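Local coordinates for heme-binding protein A / AI-2 binding protein A (Helicobacter pylori SS1, PDB 6OFQ) that binds short peptides in the periplasm and probably hands them to an ABC transporter for uptake into the cell, at residues A[51-54]-A[55-58]; A[112-115]-A[116-120]; A[189-192]-A[193-196]; A[231-234]-A[235-238]. All blocks are in the same frame, centred on the assembly; numbering follows the deposited sequence.

Contact 1 (A[51-54]-A[55-58]); sequences DGES and YVAT
Tyr55 folds back on Asp51 across the first turn of helix 52-61. Its N donates to Asp51 O at 3.1 Å, and the same oxygen lies 3.5 Å above one face of the Tyr55 ring, displaced toward the rim. Because CG is anti to the carbonyl carbon (chi1 -62°), the ring runs back beside the helix start and reaches this carbonyl. Asp51 is the N-cap: its OD2 takes Ser54 N at 3.1 Å from above the carboxylate plane, while OD1 receives Ser54 OG at 2.7 Å on the syn side, which holds the carboxylate against rotation. Val56 comes next, its N weakly shared between Gly52 O at 3.0 Å and Glu53 O at 3.3 Å. Its side chain runs alongside that of Glu53, with CG2 4.0 Å from Glu53 OE1, an oxygen whose salt bridge is to Arg37. Ala57 N donates weakly to Ser54 O and weakly to a water that is also hydrogen-bonded to Glu53 O. Thr58 N also meets Ser54 O, in a nearly straight (173°) but long and weak bond of 3.4 Å. Val56 rests on strand 32-37 through Phe35 and Arg37, whereas Asp51 and Glu53 face helix 409-417, where Trp409 NE1 supplies a second donor to Asp51 OD2.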
loop_
_atom_site.group_PDB
_atom_site.type_symbol
_atom_site.label_atom_id
_atom_site.label_comp_id
_atom_site.label_asym_id
_atom_site.label_seq_id
_atom_site.Cartn_x
_atom_site.Cartn_y
_atom_site.Cartn_z
ATOM N N ASP A 51 -0.195 4.510 -2.839
ATOM C CA ASP A 51 0.846 3.614 -3.360
ATOM C C ASP A 51 2.086 3.655 -2.476
ATOM O O ASP A 51 2.514 4.664 -1.928
ATOM C CB ASP A 51 1.153 3.938 -4.817
ATOM C CG ASP A 51 1.914 5.240 -4.971
ATOM O OD1 ASP A 51 1.264 6.303 -4.695
ATOM O OD2 ASP A 51 3.099 5.188 -5.368
ATOM N N GLY A 52 2.712 2.469 -2.424
ATOM C CA GLY A 52 3.938 2.313 -1.657
ATOM C C GLY A 52 5.041 3.262 -2.069
ATOM O O GLY A 52 5.803 3.670 -1.206
ATOM N N GLU A 53 5.200 3.503 -3.376
ATOM C CA GLU A 53 6.264 4.421 -3.754
ATOM C C GLU A 53 6.127 5.793 -3.140
ATOM O O GLU A 53 7.093 6.385 -2.656
ATOM C CB GLU A 53 6.414 4.489 -5.283
ATOM C CG GLU A 53 6.855 3.215 -6.003
ATOM C CD GLU A 53 8.279 2.775 -5.767
ATOM O OE1 GLU A 53 8.948 3.174 -4.814
ATOM O OE2 GLU A 53 8.787 2.001 -6.632
ATOM N N SER A 54 4.917 6.330 -3.126
ATOM C CA SER A 54 4.665 7.594 -2.443
ATOM C C SER A 54 4.982 7.499 -0.938
ATOM O O SER A 54 5.534 8.441 -0.354
ATOM C CB SER A 54 3.240 8.061 -2.595
ATOM O OG SER A 54 2.866 8.294 -3.970
ATOM N N TYR A 55 4.594 6.374 -0.337
ATOM C CA TYR A 55 4.803 6.242 1.101
ATOM C C TYR A 55 6.226 6.054 1.530
ATOM O O TYR A 55 6.474 6.211 2.737
ATOM C CB TYR A 55 3.864 5.162 1.687
ATOM C CG TYR A 55 2.391 5.458 1.534
ATOM C CD1 TYR A 55 1.858 6.729 1.396
ATOM C CD2 TYR A 55 1.451 4.397 1.606
ATOM C CE1 TYR A 55 0.503 6.908 1.292
ATOM C CE2 TYR A 55 0.107 4.583 1.563
ATOM C CZ TYR A 55 -0.388 5.850 1.378
ATOM O OH TYR A 55 -1.760 6.067 1.383
ATOM N N VAL A 56 7.123 5.727 0.588
ATOM C CA VAL A 56 8.528 5.725 0.968
ATOM C C VAL A 56 8.930 7.044 1.625
ATOM O O VAL A 56 9.520 7.032 2.719
ATOM C CB VAL A 56 9.421 5.436 -0.259
ATOM C CG1 VAL A 56 10.895 5.573 0.146
ATOM C CG2 VAL A 56 9.139 4.070 -0.869
ATOM N N ALA A 57 8.608 8.159 1.003
ATOM C CA ALA A 57 8.924 9.444 1.627
ATOM C C ALA A 57 8.004 9.824 2.794
ATOM O O ALA A 57 8.490 10.130 3.894
ATOM C CB ALA A 57 8.949 10.579 0.612
ATOM N N THR A 58 6.699 9.705 2.564
ATOM C CA THR A 58 5.785 10.261 3.561
ATOM C C THR A 58 5.818 9.496 4.881
ATOM O O THR A 58 5.666 10.065 5.955
ATOM C CB THR A 58 4.352 10.348 3.022
ATOM O OG1 THR A 58 3.863 9.020 2.805
ATOM C CG2 THR A 58 4.221 11.148 1.785
HETATM O O HOH W 1 8.334 8.729 -2.369
#

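Contact 2 (A[112-115]-A[116-120]); sequences VEFS and AKDVL
Asp118 OD2 is gripped by two donors: Ser115 N at 2.9 Å and a water at 2.6 Å. The amide approaches on the anti side of the carboxylate, somewhat out of its plane. OD1 of the same group takes the backbone N of Lys189, so both oxygens are engaged and the carboxylate is fixed in rotation. In return, Asp118 N donates to Ser115 O at 2.9 Å. The two bonds close a reciprocal Ser115-Asp118 turn where the chain enters helix 116-127; the serine hydroxyl takes no part in it and binds two waters instead. With OG lodged between the backbone N and the carbonyl carbon (chi1 72°), Ser115 donates to the first water at 2.7 Å from OG, and that water also donates to Glu113 O. A second water gives a proton to Ser115 OG and accepts from Lys117 N at 3.1 Å. In the conformer given, Lys117 extends to a salt bridge with Asp190; a second conformer is modelled.

The other side of the turn is apolar. Phe114 presents its edge to Val119, CE1 lying 3.7 Å from CG2. The Phe114 ring also passes Asp118, with CD1 3.8 Å from OD2 and the ring and carboxylate planes 24° apart. Phe114, Ala116 and Val119 all pack on Leu96 of strand 91-96, and Ala116 and Val119 touch Ile164 of strand 163-168, which sets the helix start against the five-stranded antiparallel sheet.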
loop_
_atom_site.group_PDB
_atom_site.type_symbol
_atom_site.label_atom_id
_atom_site.label_comp_id
_atom_site.label_asym_id
_atom_site.label_seq_id
_atom_site.Cartn_x
_atom_site.Cartn_y
_atom_site.Cartn_z
ATOM N N VAL A 112 6.084 24.940 16.055
ATOM C CA VAL A 112 4.703 24.783 16.517
ATOM C C VAL A 112 4.513 23.413 17.107
ATOM O O VAL A 112 4.993 22.411 16.587
ATOM C CB VAL A 112 3.610 25.099 15.495
ATOM C CG1 VAL A 112 3.887 26.448 14.832
ATOM C CG2 VAL A 112 3.522 24.110 14.377
ATOM N N GLU A 113 3.918 23.377 18.298
ATOM C CA GLU A 113 3.660 22.138 19.028
ATOM C C GLU A 113 2.379 21.475 18.493
ATOM O O GLU A 113 1.335 22.076 18.329
ATOM C CB GLU A 113 3.521 22.418 20.544
ATOM C CG GLU A 113 3.415 21.165 21.394
ATOM C CD GLU A 113 3.167 21.422 22.887
ATOM O OE1 GLU A 113 2.991 22.632 23.186
ATOM O OE2 GLU A 113 3.096 20.507 23.726
ATOM N N PHE A 114 2.500 20.164 18.241
ATOM C CA PHE A 114 1.387 19.284 17.882
ATOM C C PHE A 114 0.349 19.259 19.016
ATOM O O PHE A 114 0.685 19.191 20.192
ATOM C CB PHE A 114 1.959 17.878 17.639
ATOM C CG PHE A 114 0.940 16.767 17.758
ATOM C CD1 PHE A 114 -0.046 16.608 16.813
ATOM C CD2 PHE A 114 0.971 15.928 18.848
ATOM C CE1 PHE A 114 -1.041 15.651 16.963
ATOM C CE2 PHE A 114 0.034 14.903 18.969
ATOM C CZ PHE A 114 -0.943 14.786 18.018
ATOM N N SER A 115 -0.902 19.304 18.623
ATOM C CA SER A 115 -1.989 19.223 19.565
ATOM C C SER A 115 -3.220 18.656 18.866
ATOM O O SER A 115 -3.259 18.360 17.654
ATOM C CB SER A 115 -2.227 20.623 20.188
ATOM O OG SER A 115 -2.803 21.478 19.238
ATOM N N ALA A 116 -4.331 18.635 19.621
ATOM C CA ALA A 116 -5.541 18.039 19.149
ATOM C C ALA A 116 -6.080 18.675 17.872
ATOM O O ALA A 116 -6.705 18.007 17.035
ATOM C CB ALA A 116 -6.565 18.037 20.267
ATOM N N LYS A 117 -5.879 19.983 17.681
ATOM C CA LYS A 117 -6.371 20.612 16.465
ATOM C C LYS A 117 -5.760 20.063 15.176
ATOM O O LYS A 117 -6.387 20.124 14.128
ATOM C CB LYS A 117 -6.185 22.136 16.497
ATOM C CG LYS A 117 -4.775 22.671 16.343
ATOM C CD LYS A 117 -4.829 24.197 16.299
ATOM C CE LYS A 117 -3.512 24.806 15.856
ATOM N NZ LYS A 117 -3.489 26.291 15.983
ATOM N N ASP A 118 -4.572 19.487 15.285
ATOM C CA ASP A 118 -3.890 18.923 14.120
ATOM C C ASP A 118 -4.527 17.576 13.775
ATOM O O ASP A 118 -4.639 17.213 12.605
ATOM C CB ASP A 118 -2.412 18.740 14.365
ATOM C CG ASP A 118 -1.745 20.066 14.785
ATOM O OD1 ASP A 118 -1.923 20.938 13.902
ATOM O OD2 ASP A 118 -1.062 20.114 15.829
ATOM N N VAL A 119 -4.981 16.844 14.786
ATOM C CA VAL A 119 -5.747 15.602 14.557
ATOM C C VAL A 119 -7.072 15.925 13.884
ATOM O O VAL A 119 -7.465 15.311 12.919
ATOM C CB VAL A 119 -5.898 14.791 15.834
ATOM C CG1 VAL A 119 -6.607 13.483 15.562
ATOM C CG2 VAL A 119 -4.565 14.541 16.527
ATOM N N LEU A 120 -7.825 16.879 14.457
ATOM C CA LEU A 120 -9.058 17.353 13.865
ATOM C C LEU A 120 -8.819 17.787 12.451
ATOM O O LEU A 120 -9.553 17.389 11.562
ATOM C CB LEU A 120 -9.704 18.498 14.677
ATOM C CG LEU A 120 -10.181 18.160 16.091
ATOM C CD1 LEU A 120 -10.907 19.396 16.646
ATOM C CD2 LEU A 120 -11.136 16.982 16.026
HETATM O O HOH W 2 -1.158 22.326 17.283
HETATM O O HOH W 3 -5.395 22.050 19.915
#

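Contact 3 (A[189-192]-A[193-196]); sequences KDYA and DYLE
Tyr191 and Leu195 sit one turn apart on helix 189-197 and form its tightly packed side, a CH-pi contact between residues i and i+4. Leu195 CD1 stands over the Tyr191 ring, 3.9 Å from its centroid and 22° off the normal. Tyr191 CG is anti to the backbone N (chi1 178°), which swings the ring forward along the helix to meet the leucine. The backbone bond from Leu195 N to Tyr191 O, 2.9 Å, spans the same turn. Tyr194 leans against the same ring more loosely, its CD2 4.1 Å from Tyr191 CD1, and Trp108 meets both tyrosines. The phenol of Tyr191 is tied down by a hydrogen bond to Lys207 O, and Tyr107, Leu204 and Val209 pack around its side chain.

The partly exposed side is polar and held by charge and water. Lys189 bends at chi2 and again at chi4 so that NZ reaches Asp193 OD1, forming a salt bridge of 2.8 Å. The neighbouring carboxylates of Asp190 and Asp193 would be expected to repel, but Asp190 is also paired with Lys117, at least in one of that lysine's two conformers. A water spans the two acids, donating to Asp190 OD1 at 2.8 Å and to Asp193 OD2 at 2.6 Å. In the Lys189 bridge, Asp193 OD1 uses its syn lone pair.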
loop_
_atom_site.group_PDB
_atom_site.type_symbol
_atom_site.label_atom_id
_atom_site.label_comp_id
_atom_site.label_asym_id
_atom_site.label_seq_id
_atom_site.Cartn_x
_atom_site.Cartn_y
_atom_site.Cartn_z
ATOM N N LYS A 189 -2.058 21.901 11.162
ATOM C CA LYS A 189 -3.078 22.920 10.937
ATOM C C LYS A 189 -2.484 24.348 10.802
ATOM O O LYS A 189 -2.979 25.068 9.935
ATOM C CB LYS A 189 -4.088 22.866 12.098
ATOM C CG LYS A 189 -5.244 23.849 11.931
ATOM C CD LYS A 189 -5.989 23.682 10.642
ATOM C CE LYS A 189 -7.464 24.082 10.651
ATOM N NZ LYS A 189 -7.730 25.507 10.387
ATOM N N ASP A 190 -1.489 24.633 11.641
ATOM C CA ASP A 190 -0.814 25.958 11.543
ATOM C C ASP A 190 -0.216 26.158 10.155
ATOM O O ASP A 190 -0.415 27.205 9.488
ATOM C CB ASP A 190 0.185 26.174 12.678
ATOM C CG ASP A 190 -0.483 26.278 14.037
ATOM O OD1 ASP A 190 -1.459 27.035 14.181
ATOM O OD2 ASP A 190 -0.216 25.457 14.926
ATOM N N TYR A 191 0.507 25.132 9.666
ATOM C CA TYR A 191 1.090 25.213 8.327
ATOM C C TYR A 191 0.022 25.335 7.234
ATOM O O TYR A 191 0.072 26.153 6.302
ATOM C CB TYR A 191 2.044 24.031 8.077
ATOM C CG TYR A 191 2.674 23.991 6.692
ATOM C CD1 TYR A 191 3.435 25.058 6.238
ATOM C CD2 TYR A 191 2.609 22.870 5.872
ATOM C CE1 TYR A 191 4.060 25.056 5.026
ATOM C CE2 TYR A 191 3.284 22.817 4.674
ATOM C CZ TYR A 191 4.006 23.912 4.243
ATOM O OH TYR A 191 4.662 23.888 3.026
ATOM N N ALA A 192 -1.033 24.519 7.313
ATOM C CA ALA A 192 -2.152 24.604 6.396
ATOM C C ALA A 192 -2.816 26.001 6.397
ATOM O O ALA A 192 -3.108 26.472 5.308
ATOM C CB ALA A 192 -3.208 23.549 6.786
ATOM N N ASP A 193 -2.979 26.565 7.593
ATOM C CA ASP A 193 -3.603 27.898 7.672
ATOM C C ASP A 193 -2.676 28.930 6.997
ATOM O O ASP A 193 -3.169 29.796 6.257
ATOM C CB ASP A 193 -3.838 28.283 9.119
ATOM C CG ASP A 193 -4.988 27.559 9.767
ATOM O OD1 ASP A 193 -5.818 27.008 8.996
ATOM O OD2 ASP A 193 -4.954 27.723 10.999
ATOM N N TYR A 194 -1.378 28.827 7.277
ATOM C CA TYR A 194 -0.342 29.720 6.663
ATOM C C TYR A 194 -0.408 29.668 5.167
ATOM O O TYR A 194 -0.426 30.655 4.436
ATOM C CB TYR A 194 1.031 29.415 7.161
ATOM C CG TYR A 194 2.202 29.868 6.333
ATOM C CD1 TYR A 194 2.842 31.075 6.638
ATOM C CD2 TYR A 194 2.809 28.986 5.455
ATOM C CE1 TYR A 194 3.931 31.503 5.894
ATOM C CE2 TYR A 194 3.915 29.397 4.727
ATOM C CZ TYR A 194 4.463 30.652 4.936
ATOM O OH TYR A 194 5.554 31.055 4.180
ATOM N N LEU A 195 -0.423 28.475 4.569
ATOM C CA LEU A 195 -0.568 28.308 3.099
ATOM C C LEU A 195 -1.878 28.823 2.511
ATOM O O LEU A 195 -1.961 29.388 1.432
ATOM C CB LEU A 195 -0.397 26.832 2.642
ATOM C CG LEU A 195 0.931 26.187 2.949
ATOM C CD1 LEU A 195 0.845 24.711 2.550
ATOM C CD2 LEU A 195 2.046 26.853 2.191
ATOM N N GLU A 196 -2.930 28.641 3.280
ATOM C CA GLU A 196 -4.218 29.186 2.897
ATOM C C GLU A 196 -4.125 30.714 2.820
ATOM O O GLU A 196 -4.563 31.205 1.782
ATOM C CB GLU A 196 -5.341 28.758 3.831
ATOM C CG GLU A 196 -6.717 29.182 3.309
ATOM C CD GLU A 196 -7.810 28.437 4.051
ATOM O OE1 GLU A 196 -7.652 28.213 5.267
ATOM O OE2 GLU A 196 -8.762 27.982 3.377
HETATM O O HOH W 4 -3.152 28.572 12.601
#

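Contact 4 (A[231-234]-A[235-238]); sequences QDYW and GPKA
Gly235 N lies over the centre of the Tyr233 ring, 3.3 Å above its plane, within the long loop that joins the antiparallel strands 224-229 and 242-247. Immediately after the aromatic pair Tyr233-Trp234 the chain doubles back, and its backbone then follows the Tyr233 ring from face to edge. Gly235 CA is 3.3 Å from Tyr233 CE2, and Pro236 O reaches the same CE2 at 3.2 Å, near the ring plane. The proline ring adds a looser apolar touch through CD.

Lys237 ties the turn together from within the bend. Its NZ donates to Tyr233 O at 2.8 Å and to Gly235 O at 3.2 Å, meeting each carbonyl nearly end-on, so one ammonium bridges the carbonyls on either side of Trp234. The lysine chain, bent at both chi2 and chi4, curls back to achieve this, and its CE passes 3.2 Å from Gln231 O. The two carbonyls would be expected to stabilise the positive charge.

Farther out, the buried Tyr233 is set among Pro213 and Phe527, placed there by a CG anti to the backbone N (chi1 176°). Trp234 turns the other way: its CG stands between the backbone N and the carbonyl carbon, its NE1 donates to Asp63 OD2, and its indole packs on Arg97 and Val100. The two aromatic side chains also meet, Tyr233 CE1 lying 3.5 Å above one face of the Trp234 ring.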
loop_
_atom_site.group_PDB
_atom_site.type_symbol
_atom_site.label_atom_id
_atom_site.label_comp_id
_atom_site.label_asym_id
_atom_site.label_seq_id
_atom_site.Cartn_x
_atom_site.Cartn_y
_atom_site.Cartn_z
ATOM N N GLN A 231 16.328 16.228 14.201
ATOM C CA GLN A 231 17.023 16.149 15.488
ATOM C C GLN A 231 16.100 16.338 16.677
ATOM O O GLN A 231 16.448 15.918 17.781
ATOM C CB GLN A 231 18.020 17.321 15.565
ATOM C CG GLN A 231 19.073 17.356 14.491
ATOM C CD GLN A 231 20.028 16.177 14.479
ATOM O OE1 GLN A 231 20.286 15.529 15.490
ATOM N NE2 GLN A 231 20.481 15.871 13.254
ATOM N N ASP A 232 14.921 16.869 16.429
ATOM C CA ASP A 232 13.927 17.100 17.499
ATOM C C ASP A 232 12.838 16.031 17.581
ATOM O O ASP A 232 11.844 16.195 18.304
ATOM C CB ASP A 232 13.298 18.472 17.289
ATOM C CG ASP A 232 14.328 19.618 17.463
ATOM O OD1 ASP A 232 15.232 19.464 18.304
ATOM O OD2 ASP A 232 14.241 20.612 16.737
ATOM N N TYR A 233 12.999 14.946 16.822
ATOM C CA TYR A 233 12.018 13.854 16.863
ATOM C C TYR A 233 11.716 13.432 18.305
ATOM O O TYR A 233 12.609 13.209 19.104
ATOM C CB TYR A 233 12.585 12.674 16.033
ATOM C CG TYR A 233 11.734 11.428 16.058
ATOM C CD1 TYR A 233 10.394 11.449 15.617
ATOM C CD2 TYR A 233 12.292 10.230 16.458
ATOM C CE1 TYR A 233 9.669 10.252 15.642
ATOM C CE2 TYR A 233 11.588 9.036 16.404
ATOM C CZ TYR A 233 10.275 9.073 16.006
ATOM O OH TYR A 233 9.622 7.840 16.079
ATOM N N TRP A 234 10.431 13.164 18.557
ATOM C CA TRP A 234 9.983 12.752 19.898
ATOM C C TRP A 234 10.460 11.385 20.330
ATOM O O TRP A 234 10.572 11.134 21.532
ATOM C CB TRP A 234 8.462 12.810 20.035
ATOM C CG TRP A 234 7.723 11.967 19.022
ATOM C CD1 TRP A 234 7.271 12.365 17.806
ATOM C CD2 TRP A 234 7.390 10.580 19.158
ATOM N NE1 TRP A 234 6.704 11.290 17.162
ATOM C CE2 TRP A 234 6.762 10.179 17.958
ATOM C CE3 TRP A 234 7.651 9.628 20.146
ATOM C CZ2 TRP A 234 6.327 8.863 17.756
ATOM C CZ3 TRP A 234 7.192 8.311 19.949
ATOM C CH2 TRP A 234 6.562 7.973 18.728
ATOM N N GLY A 235 10.658 10.431 19.431
ATOM C CA GLY A 235 11.079 9.080 19.688
ATOM C C GLY A 235 12.580 8.902 19.698
ATOM O O GLY A 235 13.322 9.889 19.641
ATOM N N PRO A 236 12.982 7.631 19.628
ATOM C CA PRO A 236 14.427 7.309 19.546
ATOM C C PRO A 236 14.971 7.915 18.262
ATOM O O PRO A 236 14.359 7.751 17.185
ATOM C CB PRO A 236 14.506 5.796 19.473
ATOM C CG PRO A 236 13.162 5.310 19.912
ATOM C CD PRO A 236 12.161 6.410 19.625
ATOM N N LYS A 237 16.038 8.688 18.367
ATOM C CA LYS A 237 16.527 9.437 17.207
ATOM C C LYS A 237 16.982 8.490 16.072
ATOM O O LYS A 237 17.532 7.419 16.356
ATOM C CB LYS A 237 17.633 10.420 17.625
ATOM C CG LYS A 237 17.296 11.365 18.771
ATOM C CD LYS A 237 16.221 12.339 18.378
ATOM C CE LYS A 237 15.867 13.268 19.547
ATOM N NZ LYS A 237 14.951 12.479 20.413
ATOM N N ALA A 238 16.703 8.900 14.841
ATOM C CA ALA A 238 17.196 8.124 13.718
ATOM C C ALA A 238 18.710 8.000 13.782
ATOM O O ALA A 238 19.431 8.932 14.210
ATOM C CB ALA A 238 16.804 8.804 12.420
#

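Contact 1 is the buried one, its centre about 8 Å from that of the chain, whereas contacts 2 and 3 are partly buried and contact 4 lies at the surface. Contacts 1 and 2 both use an aspartate near a helix start, but in contact 1 it precedes the helix and in contact 2 it lies on the helix and reaches back to the amide of Ser115. Contact 3 relies instead on a full set of i to i+4 backbone bonds, an aromatic face and a salt bridge; contact 4, without regular structure, depends on a lysine bridging carbonyls. Contacts 2 and 3 touch directly, through Lys117 with Asp190 and Asp118 with Lys189, which joins helices 116-127 and 189-197.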